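Local coordinates for protein glyceraldehyde-3-phosphate dehydrogenase (Sulfolobus solfataricus, PDB 1B7G) that oxidises and phosphorylates glyceraldehyde 3-phosphate in glycolysis, using NADP in marked preference to NAD as cofactor, at residues D73-S78 against P95-L100; F119-N124 against V305-D310; K153-E158 against D229-K234. The protein carries 1 engineered substitution. One frame throughout, in Å; residues are numbered along the deposited sequence.

Following the chain from its N terminus, interaction 1 closes first: a short loop through strand 80-83 brings helix 89-99 back beside helix 71-77, entirely within the nucleotide-binding part of the subunit. Interaction 2 then opens at 119-124, at the edge of the same parallel sheet, and closes only at 305-310, after the chain has run through the whole mixed sheet of the other domain. Interaction 3 is nested inside that long excursion and joins 153-158 to 229-234 at the ends of two neighbouring central strands of the mixed sheet. Interactions 1 and 3 lie on opposite sides of the chain's centre, about 46 Å apart between centres, with interaction 2 near the middle.

Interaction 1 (D73-S78 against P95-L100). Unlike the reference sequence in segment 73-78: Asp73 (reference Tyr).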
ATOM      1  N   ASP A  73      -6.018  20.856 -26.468  1.00 38.68           N
ATOM      2  CA  ASP A  73      -5.444  22.020 -25.806  1.00 35.42           C
ATOM      3  C   ASP A  73      -4.174  21.617 -25.059  1.00 39.01           C
ATOM      4  O   ASP A  73      -3.119  22.241 -25.274  1.00 36.76           O
ATOM      5  CB  ASP A  73      -6.425  22.636 -24.808  1.00 39.05           C
ATOM      6  CG  ASP A  73      -7.535  23.399 -25.543  1.00 32.32           C
ATOM      7  OD1 ASP A  73      -7.285  23.841 -26.672  1.00 36.14           O
ATOM      8  OD2 ASP A  73      -8.630  23.479 -24.982  1.00 37.65           O
ATOM      9  N   LEU A  74      -4.322  20.573 -24.238  1.00 36.83           N
ATOM     10  CA  LEU A  74      -3.234  20.056 -23.407  1.00 34.11           C
ATOM     11  C   LEU A  74      -2.062  19.695 -24.299  1.00 29.21           C
ATOM     12  O   LEU A  74      -0.927  20.073 -24.051  1.00 34.36           O
ATOM     13  CB  LEU A  74      -3.679  18.834 -22.578  1.00 39.64           C
ATOM     14  CG  LEU A  74      -2.574  18.031 -21.886  1.00 39.57           C
ATOM     15  CD1 LEU A  74      -1.825  18.865 -20.851  1.00 38.05           C
ATOM     16  CD2 LEU A  74      -3.108  16.770 -21.193  1.00 33.76           C
ATOM     17  N   ILE A  75      -2.395  19.042 -25.423  1.00 34.18           N
ATOM     18  CA  ILE A  75      -1.405  18.650 -26.403  1.00 37.99           C
ATOM     19  C   ILE A  75      -0.679  19.850 -26.978  1.00 38.49           C
ATOM     20  O   ILE A  75       0.557  19.902 -26.981  1.00 34.51           O
ATOM     21  CB  ILE A  75      -2.040  17.773 -27.522  1.00 30.16           C
ATOM     22  CG1 ILE A  75      -2.538  16.467 -26.900  1.00 35.50           C
ATOM     23  CG2 ILE A  75      -0.954  17.475 -28.555  1.00 36.96           C
ATOM     24  CD1 ILE A  75      -3.588  15.721 -27.689  1.00 39.75           C
ATOM     25  N   LYS A  76      -1.449  20.849 -27.431  1.00 41.41           N
ATOM     26  CA  LYS A  76      -0.897  22.074 -27.995  1.00 41.44           C
ATOM     27  C   LYS A  76       0.025  22.802 -27.026  1.00 38.63           C
ATOM     28  O   LYS A  76       1.122  23.263 -27.402  1.00 38.59           O
ATOM     29  CB  LYS A  76      -2.024  23.006 -28.478  1.00 47.79           C
ATOM     30  CG  LYS A  76      -2.649  22.677 -29.809  1.00 46.31           C
ATOM     31  CD  LYS A  76      -3.932  23.410 -30.160  1.00 57.05           C
ATOM     32  CE  LYS A  76      -5.185  22.599 -29.924  1.00 58.12           C
ATOM     33  NZ  LYS A  76      -6.446  23.273 -30.341  1.00 67.16           N
ATOM     34  N   THR A  77      -0.339  22.852 -25.758  1.00 32.61           N
ATOM     35  CA  THR A  77       0.467  23.490 -24.720  1.00 33.41           C
ATOM     36  C   THR A  77       1.734  22.770 -24.345  1.00 42.62           C
ATOM     37  O   THR A  77       2.704  23.385 -23.843  1.00 38.56           O
ATOM     38  CB  THR A  77      -0.399  23.618 -23.435  1.00 44.73           C
ATOM     39  OG1 THR A  77      -1.621  24.246 -23.786  1.00 45.92           O
ATOM     40  CG2 THR A  77       0.290  24.409 -22.342  1.00 52.73           C
ATOM     41  N   SER A  78       1.817  21.441 -24.535  1.00 36.67           N
ATOM     42  CA  SER A  78       3.055  20.771 -24.114  1.00 33.60           C
ATOM     43  C   SER A  78       4.093  20.851 -25.208  1.00 33.08           C
ATOM     44  O   SER A  78       3.802  21.235 -26.356  1.00 35.95           O
ATOM     45  CB  SER A  78       2.689  19.292 -23.811  1.00 29.66           C
ATOM     46  OG  SER A  78       2.236  18.692 -25.023  1.00 30.61           O
ATOM     47  N   PRO A  95      -2.329  10.074 -34.728  1.00 42.28           N
ATOM     48  CA  PRO A  95      -2.582  11.073 -35.759  1.00 43.03           C
ATOM     49  C   PRO A  95      -2.797  12.473 -35.194  1.00 45.13           C
ATOM     50  O   PRO A  95      -2.355  13.461 -35.802  1.00 48.07           O
ATOM     51  CB  PRO A  95      -3.813  10.568 -36.487  1.00 41.04           C
ATOM     52  CG  PRO A  95      -4.446   9.560 -35.593  1.00 41.67           C
ATOM     53  CD  PRO A  95      -3.333   8.971 -34.767  1.00 42.92           C
ATOM     54  N   ILE A  96      -3.433  12.620 -34.040  1.00 42.82           N
ATOM     55  CA  ILE A  96      -3.608  13.937 -33.410  1.00 46.87           C
ATOM     56  C   ILE A  96      -2.295  14.557 -32.990  1.00 47.21           C
ATOM     57  O   ILE A  96      -1.967  15.709 -33.337  1.00 42.32           O
ATOM     58  CB  ILE A  96      -4.609  13.817 -32.250  1.00 50.22           C
ATOM     59  CG1 ILE A  96      -5.965  13.386 -32.822  1.00 49.42           C
ATOM     60  CG2 ILE A  96      -4.751  15.120 -31.488  1.00 37.59           C
ATOM     61  CD1 ILE A  96      -6.923  12.763 -31.856  1.00 65.23           C
ATOM     62  N   TYR A  97      -1.399  13.798 -32.343  1.00 43.89           N
ATOM     63  CA  TYR A  97      -0.078  14.340 -32.014  1.00 44.41           C
ATOM     64  C   TYR A  97       0.692  14.741 -33.278  1.00 41.32           C
ATOM     65  O   TYR A  97       1.480  15.690 -33.286  1.00 40.07           O
ATOM     66  CB  TYR A  97       0.754  13.371 -31.196  1.00 41.88           C
ATOM     67  CG  TYR A  97       0.113  12.754 -29.978  1.00 39.41           C
ATOM     68  CD1 TYR A  97      -0.718  13.466 -29.131  1.00 39.12           C
ATOM     69  CD2 TYR A  97       0.382  11.420 -29.665  1.00 35.91           C
ATOM     70  CE1 TYR A  97      -1.282  12.890 -28.007  1.00 38.90           C
ATOM     71  CE2 TYR A  97      -0.164  10.835 -28.531  1.00 36.37           C
ATOM     72  CZ  TYR A  97      -0.998  11.560 -27.709  1.00 38.62           C
ATOM     73  OH  TYR A  97      -1.579  10.976 -26.612  1.00 29.82           O
ATOM     74  N   LEU A  98       0.535  13.989 -34.370  1.00 42.48           N
ATOM     75  CA  LEU A  98       1.249  14.320 -35.596  1.00 43.48           C
ATOM     76  C   LEU A  98       0.758  15.637 -36.212  1.00 43.32           C
ATOM     77  O   LEU A  98       1.561  16.439 -36.719  1.00 40.42           O
ATOM     78  CB  LEU A  98       1.065  13.229 -36.655  1.00 45.84           C
ATOM     79  CG  LEU A  98       2.023  12.045 -36.556  1.00 49.65           C
ATOM     80  CD1 LEU A  98       1.474  10.874 -37.364  1.00 47.15           C
ATOM     81  CD2 LEU A  98       3.412  12.459 -36.991  1.00 52.05           C
ATOM     82  N   GLN A  99      -0.556  15.784 -36.239  1.00 39.13           N
ATOM     83  CA  GLN A  99      -1.169  16.972 -36.849  1.00 49.08           C
ATOM     84  C   GLN A  99      -0.927  18.205 -35.987  1.00 48.34           C
ATOM     85  O   GLN A  99      -0.738  19.316 -36.485  1.00 47.14           O
ATOM     86  CB  GLN A  99      -2.665  16.767 -37.089  1.00 46.66           C
ATOM     87  CG  GLN A  99      -3.505  16.852 -35.829  1.00 70.01           C
ATOM     88  CD  GLN A  99      -4.958  17.182 -36.101  1.00 78.63           C
ATOM     89  OE1 GLN A  99      -5.776  16.284 -36.333  1.00 83.53           O
ATOM     90  NE2 GLN A  99      -5.285  18.474 -36.064  1.00 79.33           N
ATOM     91  N   LEU A 100      -0.831  17.988 -34.677  1.00 45.00           N
ATOM     92  CA  LEU A 100      -0.537  19.055 -33.736  1.00 44.50           C
ATOM     93  C   LEU A 100       0.959  19.153 -33.491  1.00 42.86           C
ATOM     94  O   LEU A 100       1.419  19.919 -32.651  1.00 43.58           O
ATOM     95  CB  LEU A 100      -1.327  18.909 -32.448  1.00 35.59           C
ATOM     96  CG  LEU A 100      -2.856  18.905 -32.591  1.00 42.05           C
ATOM     97  CD1 LEU A 100      -3.522  18.605 -31.264  1.00 43.15           C
ATOM     98  CD2 LEU A 100      -3.305  20.266 -33.130  1.00 46.44           C
TER
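The aromatic ring of Tyr97 is met by Ile75 at its edge and in its plane. The CD1-CE1 side of the ring does the touching: Ile75 CD1 comes to 3.7 Å from Tyr97 CE1, and Ile75 CG1 lies in the ring plane beside the same atom. The two side chains cross at about a right angle. A chi1 of -64° sets Ile75 CG1 beside the backbone N and CG2 beside the carbonyl carbon, and this splits the residue between two jobs. The longer branch ends against the tyrosine and against Ile96, where Ile75 CD1 meets Ile96 CG2 at 4.0 Å, and the CG2 methyl turns to Leu100, 3.9 Å from Leu100 CD1. A beta-branched, wholly apolar residue suits a place with partners on several sides. Leu100, just past the end of its helix, also leans its CD2 methyl on Lys76 CG at 4.2 Å; at the exposed border, lysine supplies a greasy stem. The hydroxyl of Tyr97 is occupied beyond the contact, bonded to Asp83 and Asn7. At the end of helix 71-77, Ile75 O receives both Ser78 N and Ser78 OG, the hydroxyl at 2.8 Å from Ile75 O, both from one face of the carbonyl plane. Arg102 bonds the neighbouring carbonyl of Lys76, so this terminus is also tied to the chain leading into strand 103-106. Both helices lie over the parallel sheet of the Rossmann-type domain: Ile75 and Tyr97 share Val81 of strand 80-83 beneath them, Leu74 reaches Val29 and Ala5 of the strands to one side, and Tyr97 extends to Tyr133 of strand 133-136.

Interaction 2 (F119-N124 against V305-D310); sequences FSALCN and VPENID
Glu307, on helix 304-315, presents its carboxylate to the first turn of the weakly bonded helix 121-128, at Ala121. Glu307 OE1 accepts the backbone N-H of Ala121 at 2.8 Å, with an N-H...O angle of 166° and the donor nearly in line with the C-O bond. The side chain doubles back to get there: chi1 of -55° and chi2 of -58° bend it toward the neighbouring segment. A bound water extends the grip, donating to Glu307 OE2 at 2.9 Å, accepting from Leu122 N, and joined to Ser120 OG at 2.7 Å. The N-H groups at the start of a helix would be expected to stabilise the acid's negative charge, as would Arg146 and Arg245, which form salt bridges with OE2. Phe119 crosses Asp310 at about a right angle, its ring edge toward the aspartate: Phe119 CZ is 3.8 Å from Asp310 CB, and Phe119 CE1 comes obliquely to 3.4 Å from Glu307 O. Ala121 can approach because it is small; its CB touches both acids, 3.4 Å from Glu307 OE1 and 3.4 Å from Asp310 OD2. That oxygen is bridged to Arg245, and Asp310 OD1 is bonded by Ser324 and Thr328, so the buried carboxylate is well satisfied. Two residues after Ala121, Cys123 is disulfide-bonded to Cys149 of helix 139-152. The helix carrying Glu307 also packs on helix 11-21. The arrangement is that of the glyceraldehyde-3-phosphate dehydrogenase fold, in which a helix near the C terminus returns to the nucleotide-binding domain; the Glu307 side chain is about 9 Å from that of Cys139, of the catalytic site.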
ATOM      1  N   PHE A 119      11.710   1.274 -26.657  1.00 29.77           N
ATOM      2  CA  PHE A 119      12.756   1.731 -25.764  1.00 28.18           C
ATOM      3  C   PHE A 119      12.799   1.053 -24.417  1.00 26.22           C
ATOM      4  O   PHE A 119      11.796   0.782 -23.779  1.00 24.77           O
ATOM      5  CB  PHE A 119      12.376   3.241 -25.478  1.00 26.95           C
ATOM      6  CG  PHE A 119      13.177   3.994 -24.468  1.00 30.94           C
ATOM      7  CD1 PHE A 119      12.926   3.956 -23.121  1.00 24.24           C
ATOM      8  CD2 PHE A 119      14.168   4.881 -24.904  1.00 29.32           C
ATOM      9  CE1 PHE A 119      13.642   4.690 -22.207  1.00 25.84           C
ATOM     10  CE2 PHE A 119      14.929   5.617 -23.997  1.00 32.33           C
ATOM     11  CZ  PHE A 119      14.661   5.545 -22.639  1.00 27.24           C
ATOM     12  N   SER A 120      13.969   0.968 -23.851  1.00 22.03           N
ATOM     13  CA  SER A 120      14.268   0.653 -22.493  1.00 26.39           C
ATOM     14  C   SER A 120      15.594   1.346 -22.175  1.00 25.25           C
ATOM     15  O   SER A 120      16.542   0.993 -22.873  1.00 24.99           O
ATOM     16  CB  SER A 120      14.351  -0.857 -22.212  1.00 23.06           C
ATOM     17  OG  SER A 120      14.143  -1.076 -20.803  1.00 31.79           O
ATOM     18  N   ALA A 121      15.672   2.206 -21.179  1.00 26.10           N
ATOM     19  CA  ALA A 121      16.834   3.039 -20.932  1.00 31.09           C
ATOM     20  C   ALA A 121      18.131   2.314 -20.699  1.00 27.19           C
ATOM     21  O   ALA A 121      19.184   2.778 -21.132  1.00 26.09           O
ATOM     22  CB  ALA A 121      16.620   4.048 -19.786  1.00 22.81           C
ATOM     23  N   LEU A 122      18.156   1.170 -20.043  1.00 25.18           N
ATOM     24  CA  LEU A 122      19.357   0.398 -19.853  1.00 22.26           C
ATOM     25  C   LEU A 122      19.818  -0.246 -21.163  1.00 22.25           C
ATOM     26  O   LEU A 122      20.872  -0.889 -21.106  1.00 27.82           O
ATOM     27  CB  LEU A 122      19.175  -0.678 -18.784  1.00 24.57           C
ATOM     28  CG  LEU A 122      19.471  -0.278 -17.341  1.00 23.04           C
ATOM     29  CD1 LEU A 122      18.520   0.816 -16.879  1.00 26.19           C
ATOM     30  CD2 LEU A 122      19.389  -1.467 -16.393  1.00 25.02           C
ATOM     31  N   CYS A 123      19.083  -0.184 -22.266  1.00 25.54           N
ATOM     32  CA  CYS A 123      19.540  -0.838 -23.463  1.00 27.26           C
ATOM     33  C   CYS A 123      19.764   0.056 -24.688  1.00 25.01           C
ATOM     34  O   CYS A 123      20.758  -0.210 -25.354  1.00 24.29           O
ATOM     35  CB  CYS A 123      18.590  -1.968 -23.973  1.00 23.01           C
ATOM     36  SG  CYS A 123      18.233  -3.212 -22.706  1.00 27.37           S
ATOM     37  N   ASN A 124      18.864   0.953 -25.056  1.00 22.92           N
ATOM     38  CA  ASN A 124      19.024   1.654 -26.324  1.00 25.81           C
ATOM     39  C   ASN A 124      18.605   3.109 -26.298  1.00 26.01           C
ATOM     40  O   ASN A 124      18.026   3.637 -27.264  1.00 26.98           O
ATOM     41  CB  ASN A 124      18.233   0.874 -27.412  1.00 22.24           C
ATOM     42  CG  ASN A 124      16.740   1.008 -27.199  1.00 30.15           C
ATOM     43  OD1 ASN A 124      16.314   1.264 -26.061  1.00 27.93           O
ATOM     44  ND2 ASN A 124      15.960   0.925 -28.269  1.00 26.64           N
ATOM     45  N   VAL A 305       7.736   3.660 -14.921  1.00 23.38           N
ATOM     46  CA  VAL A 305       7.792   5.094 -14.591  1.00 25.29           C
ATOM     47  C   VAL A 305       9.120   5.739 -14.886  1.00 22.46           C
ATOM     48  O   VAL A 305       9.126   6.660 -15.729  1.00 28.52           O
ATOM     49  CB  VAL A 305       7.294   5.297 -13.144  1.00 26.24           C
ATOM     50  CG1 VAL A 305       7.409   6.740 -12.667  1.00 25.50           C
ATOM     51  CG2 VAL A 305       5.812   4.867 -13.145  1.00 19.09           C
ATOM     52  N   PRO A 306      10.260   5.307 -14.364  1.00 22.99           N
ATOM     53  CA  PRO A 306      11.551   5.866 -14.676  1.00 26.44           C
ATOM     54  C   PRO A 306      11.885   5.768 -16.152  1.00 30.71           C
ATOM     55  O   PRO A 306      12.438   6.737 -16.733  1.00 24.75           O
ATOM     56  CB  PRO A 306      12.544   5.185 -13.762  1.00 19.99           C
ATOM     57  CG  PRO A 306      11.867   3.887 -13.408  1.00 28.98           C
ATOM     58  CD  PRO A 306      10.384   4.145 -13.438  1.00 25.67           C
ATOM     59  N   GLU A 307      11.469   4.715 -16.856  1.00 27.10           N
ATOM     60  CA  GLU A 307      11.658   4.548 -18.269  1.00 27.34           C
ATOM     61  C   GLU A 307      10.979   5.652 -19.076  1.00 24.87           C
ATOM     62  O   GLU A 307      11.551   6.178 -20.034  1.00 24.63           O
ATOM     63  CB  GLU A 307      11.115   3.169 -18.773  1.00 26.67           C
ATOM     64  CG  GLU A 307      11.716   1.989 -18.017  1.00 28.45           C
ATOM     65  CD  GLU A 307      13.223   1.908 -18.089  1.00 26.51           C
ATOM     66  OE1 GLU A 307      13.759   2.373 -19.116  1.00 23.44           O
ATOM     67  OE2 GLU A 307      13.908   1.479 -17.123  1.00 22.11           O
ATOM     68  N   ASN A 308       9.780   6.063 -18.667  1.00 22.22           N
ATOM     69  CA  ASN A 308       9.078   7.128 -19.379  1.00 21.51           C
ATOM     70  C   ASN A 308       9.816   8.472 -19.188  1.00 27.14           C
ATOM     71  O   ASN A 308       9.871   9.282 -20.133  1.00 27.81           O
ATOM     72  CB  ASN A 308       7.627   7.235 -18.923  1.00 23.58           C
ATOM     73  CG  ASN A 308       6.656   6.346 -19.659  1.00 26.46           C
ATOM     74  OD1 ASN A 308       6.124   6.717 -20.705  1.00 26.98           O
ATOM     75  ND2 ASN A 308       6.415   5.155 -19.126  1.00 27.05           N
ATOM     76  N   ILE A 309      10.401   8.674 -18.004  1.00 20.33           N
ATOM     77  CA  ILE A 309      11.169   9.909 -17.787  1.00 27.08           C
ATOM     78  C   ILE A 309      12.391   9.963 -18.693  1.00 30.04           C
ATOM     79  O   ILE A 309      12.641  10.960 -19.416  1.00 24.66           O
ATOM     80  CB  ILE A 309      11.545  10.088 -16.315  1.00 30.39           C
ATOM     81  CG1 ILE A 309      10.325  10.161 -15.408  1.00 25.32           C
ATOM     82  CG2 ILE A 309      12.385  11.388 -16.170  1.00 27.47           C
ATOM     83  CD1 ILE A 309       9.247  11.147 -15.840  1.00 22.89           C
ATOM     84  N   ASP A 310      13.153   8.871 -18.803  1.00 24.85           N
ATOM     85  CA  ASP A 310      14.304   8.853 -19.716  1.00 24.11           C
ATOM     86  C   ASP A 310      13.910   8.995 -21.159  1.00 26.27           C
ATOM     87  O   ASP A 310      14.630   9.637 -21.965  1.00 27.26           O
ATOM     88  CB  ASP A 310      15.127   7.584 -19.490  1.00 25.19           C
ATOM     89  CG  ASP A 310      15.754   7.542 -18.123  1.00 34.25           C
ATOM     90  OD1 ASP A 310      16.185   8.630 -17.655  1.00 30.37           O
ATOM     91  OD2 ASP A 310      15.841   6.457 -17.504  1.00 28.34           O
TER
HETATM   92  O   HOH W   1      15.588  -0.281 -18.704  1.00 24.34           O

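Interaction 3 (K153-E158 against D229-K234); sequences KVSKVE and DKVEKK
The segments meet at the paired ends of the antiparallel strands 157-167 and 219-227, running in roughly opposed directions and closest in backbone at Ser155 and Asp229, whose CA atoms are 6.1 Å apart. Lys156 still shares backbone hydrogen bonding with Lys228, and from there outward side chains take over the joining. Ser155 points at the other segment, and with its OG anti to the backbone N (chi1 168°) the hydroxyl is carried across to donate to Asp229 OD2 at 3.0 Å. It arrives above the carboxylate plane, 47° out of it. The same oxygen serves a second link: a water donates to Asp229 OD2 at 3.1 Å and accepts from Lys156 N at 2.9 Å, so the aspartate is held both directly and through solvent. A short acid suits this exposed place: its carboxylate takes the serine hydroxyl directly and meets the peptide N-H of Lys156 only through the water. At the CB of the same serine the contact turns apolar. Val231 CG1 touches Ser155 CB at 3.6 Å and Val154 CG1 at 3.8 Å, the two valines crossing at about a right angle. In Val231 a chi1 of -59° directs CG1 at these partners, while CG2 takes the crowded position between backbone N and carbonyl carbon. Both valines also touch helix 233-241: Val154 rests on its Ile236 and Val239, and Val231 on Ile236 and on Val287 of strand 278-288. Glu232, at the N-cap position, marks where the segment becomes that helix. The whole is a pair of connections in the C-terminal domain of glyceraldehyde-3-phosphate dehydrogenases: one loop leads from helix 139-152 into a strand of the mixed sheet, the other from its antiparallel neighbour into a helix packed against that sheet.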
ATOM      1  N   LYS A 153      26.720  -7.671 -20.136  1.00 34.89           N
ATOM      2  CA  LYS A 153      28.015  -7.122 -19.787  1.00 36.92           C
ATOM      3  C   LYS A 153      28.989  -8.184 -19.291  1.00 40.06           C
ATOM      4  O   LYS A 153      30.220  -7.989 -19.313  1.00 41.03           O
ATOM      5  CB  LYS A 153      27.846  -6.064 -18.705  1.00 30.40           C
ATOM      6  CG  LYS A 153      27.062  -4.839 -19.139  1.00 30.00           C
ATOM      7  CD  LYS A 153      27.054  -3.773 -18.025  1.00 38.63           C
ATOM      8  CE  LYS A 153      26.006  -2.711 -18.328  1.00 44.19           C
ATOM      9  NZ  LYS A 153      26.299  -1.386 -17.727  1.00 62.87           N
ATOM     10  N   VAL A 154      28.500  -9.279 -18.745  1.00 36.61           N
ATOM     11  CA  VAL A 154      29.371 -10.336 -18.238  1.00 34.41           C
ATOM     12  C   VAL A 154      29.742 -11.268 -19.390  1.00 41.40           C
ATOM     13  O   VAL A 154      30.922 -11.604 -19.529  1.00 38.63           O
ATOM     14  CB  VAL A 154      28.735 -11.105 -17.083  1.00 34.74           C
ATOM     15  CG1 VAL A 154      29.593 -12.288 -16.668  1.00 37.02           C
ATOM     16  CG2 VAL A 154      28.504 -10.158 -15.919  1.00 33.34           C
ATOM     17  N   SER A 155      28.771 -11.559 -20.249  1.00 34.69           N
ATOM     18  CA  SER A 155      28.997 -12.387 -21.419  1.00 33.37           C
ATOM     19  C   SER A 155      27.791 -12.277 -22.335  1.00 33.99           C
ATOM     20  O   SER A 155      26.641 -12.181 -21.868  1.00 34.24           O
ATOM     21  CB  SER A 155      29.255 -13.853 -21.084  1.00 33.66           C
ATOM     22  OG  SER A 155      29.182 -14.643 -22.254  1.00 33.29           O
ATOM     23  N   LYS A 156      28.052 -12.253 -23.636  1.00 30.19           N
ATOM     24  CA  LYS A 156      26.973 -12.024 -24.582  1.00 32.00           C
ATOM     25  C   LYS A 156      25.800 -12.989 -24.371  1.00 36.79           C
ATOM     26  O   LYS A 156      26.018 -14.204 -24.351  1.00 32.37           O
ATOM     27  CB  LYS A 156      27.499 -12.216 -26.007  1.00 31.67           C
ATOM     28  CG  LYS A 156      26.540 -11.614 -27.020  1.00 34.57           C
ATOM     29  CD  LYS A 156      27.036 -11.801 -28.439  1.00 51.41           C
ATOM     30  CE  LYS A 156      25.898 -11.586 -29.431  1.00 57.44           C
ATOM     31  NZ  LYS A 156      25.172 -10.318 -29.188  1.00 57.59           N
ATOM     32  N   VAL A 157      24.586 -12.475 -24.293  1.00 30.89           N
ATOM     33  CA  VAL A 157      23.397 -13.306 -24.158  1.00 31.41           C
ATOM     34  C   VAL A 157      23.044 -13.845 -25.538  1.00 29.71           C
ATOM     35  O   VAL A 157      22.738 -13.114 -26.482  1.00 30.04           O
ATOM     36  CB  VAL A 157      22.201 -12.547 -23.553  1.00 30.41           C
ATOM     37  CG1 VAL A 157      20.926 -13.360 -23.596  1.00 26.90           C
ATOM     38  CG2 VAL A 157      22.589 -12.138 -22.125  1.00 25.58           C
ATOM     39  N   GLU A 158      23.115 -15.167 -25.626  1.00 28.30           N
ATOM     40  CA  GLU A 158      22.876 -15.813 -26.914  1.00 32.15           C
ATOM     41  C   GLU A 158      21.471 -16.354 -27.030  1.00 31.87           C
ATOM     42  O   GLU A 158      20.917 -16.440 -28.129  1.00 32.11           O
ATOM     43  CB  GLU A 158      23.926 -16.946 -27.032  1.00 30.24           C
ATOM     44  CG  GLU A 158      25.330 -16.379 -27.135  1.00 45.05           C
ATOM     45  CD  GLU A 158      25.570 -15.658 -28.454  1.00 51.78           C
ATOM     46  OE1 GLU A 158      24.643 -15.595 -29.294  1.00 51.80           O
ATOM     47  OE2 GLU A 158      26.683 -15.152 -28.655  1.00 50.24           O
ATOM     48  N   ASP A 229      29.903 -17.404 -23.549  1.00 36.02           N
ATOM     49  CA  ASP A 229      31.013 -17.967 -22.829  1.00 39.95           C
ATOM     50  C   ASP A 229      30.619 -18.530 -21.472  1.00 43.32           C
ATOM     51  O   ASP A 229      29.585 -18.136 -20.936  1.00 40.63           O
ATOM     52  CB  ASP A 229      32.038 -16.805 -22.585  1.00 48.05           C
ATOM     53  CG  ASP A 229      32.125 -15.934 -23.834  1.00 58.41           C
ATOM     54  OD1 ASP A 229      32.465 -16.496 -24.902  1.00 55.10           O
ATOM     55  OD2 ASP A 229      31.751 -14.735 -23.747  1.00 55.98           O
ATOM     56  N   LYS A 230      31.469 -19.396 -20.922  1.00 39.68           N
ATOM     57  CA  LYS A 230      31.236 -19.942 -19.589  1.00 43.56           C
ATOM     58  C   LYS A 230      31.611 -18.849 -18.600  1.00 46.59           C
ATOM     59  O   LYS A 230      32.560 -18.093 -18.865  1.00 53.09           O
ATOM     60  CB  LYS A 230      32.053 -21.205 -19.336  1.00 50.98           C
ATOM     61  CG  LYS A 230      31.985 -22.242 -20.443  1.00 59.01           C
ATOM     62  CD  LYS A 230      32.845 -23.453 -20.122  1.00 66.77           C
ATOM     63  CE  LYS A 230      32.767 -24.508 -21.209  1.00 68.71           C
ATOM     64  NZ  LYS A 230      33.780 -24.298 -22.281  1.00 83.82           N
ATOM     65  N   VAL A 231      30.837 -18.643 -17.553  1.00 44.80           N
ATOM     66  CA  VAL A 231      31.124 -17.561 -16.623  1.00 42.77           C
ATOM     67  C   VAL A 231      31.119 -18.062 -15.183  1.00 43.15           C
ATOM     68  O   VAL A 231      30.602 -19.141 -14.903  1.00 38.71           O
ATOM     69  CB  VAL A 231      30.128 -16.380 -16.695  1.00 43.70           C
ATOM     70  CG1 VAL A 231      30.060 -15.738 -18.065  1.00 50.83           C
ATOM     71  CG2 VAL A 231      28.741 -16.786 -16.233  1.00 42.51           C
ATOM     72  N   GLU A 232      31.490 -17.144 -14.293  1.00 46.21           N
ATOM     73  CA  GLU A 232      31.442 -17.443 -12.857  1.00 50.84           C
ATOM     74  C   GLU A 232      30.228 -16.785 -12.218  1.00 52.83           C
ATOM     75  O   GLU A 232      29.897 -15.631 -12.522  1.00 51.98           O
ATOM     76  CB  GLU A 232      32.723 -16.902 -12.214  1.00 62.91           C
ATOM     77  CG  GLU A 232      33.959 -17.738 -12.494  1.00 75.65           C
ATOM     78  CD  GLU A 232      34.067 -18.932 -11.563  1.00 86.80           C
ATOM     79  OE1 GLU A 232      33.097 -19.197 -10.814  1.00 92.34           O
ATOM     80  OE2 GLU A 232      35.120 -19.603 -11.580  1.00 93.31           O
ATOM     81  N   LYS A 233      29.578 -17.471 -11.286  1.00 51.67           N
ATOM     82  CA  LYS A 233      28.435 -16.909 -10.583  1.00 52.13           C
ATOM     83  C   LYS A 233      28.757 -15.545  -9.978  1.00 50.08           C
ATOM     84  O   LYS A 233      27.996 -14.589 -10.114  1.00 49.24           O
ATOM     85  CB  LYS A 233      27.974 -17.827  -9.441  1.00 47.51           C
ATOM     86  CG  LYS A 233      26.754 -17.254  -8.707  1.00 42.67           C
ATOM     87  CD  LYS A 233      26.617 -17.919  -7.343  1.00 60.02           C
ATOM     88  CE  LYS A 233      25.201 -18.416  -7.102  1.00 51.56           C
ATOM     89  NZ  LYS A 233      25.209 -19.868  -6.737  1.00 77.35           N
ATOM     90  N   LYS A 234      29.905 -15.450  -9.309  1.00 45.48           N
ATOM     91  CA  LYS A 234      30.366 -14.220  -8.701  1.00 45.49           C
ATOM     92  C   LYS A 234      30.328 -13.046  -9.679  1.00 41.50           C
ATOM     93  O   LYS A 234      30.027 -11.924  -9.252  1.00 39.17           O
ATOM     94  CB  LYS A 234      31.773 -14.375  -8.118  1.00 47.02           C
ATOM     95  CG  LYS A 234      32.817 -14.788  -9.158  1.00 66.31           C
ATOM     96  CD  LYS A 234      34.186 -14.978  -8.515  1.00 72.54           C
ATOM     97  CE  LYS A 234      35.013 -16.002  -9.283  1.00 77.11           C
ATOM     98  NZ  LYS A 234      36.264 -16.357  -8.553  1.00 78.18           N
TER
HETATM   99  O   HOH W   2      30.712 -12.011 -24.809  1.00 48.30           O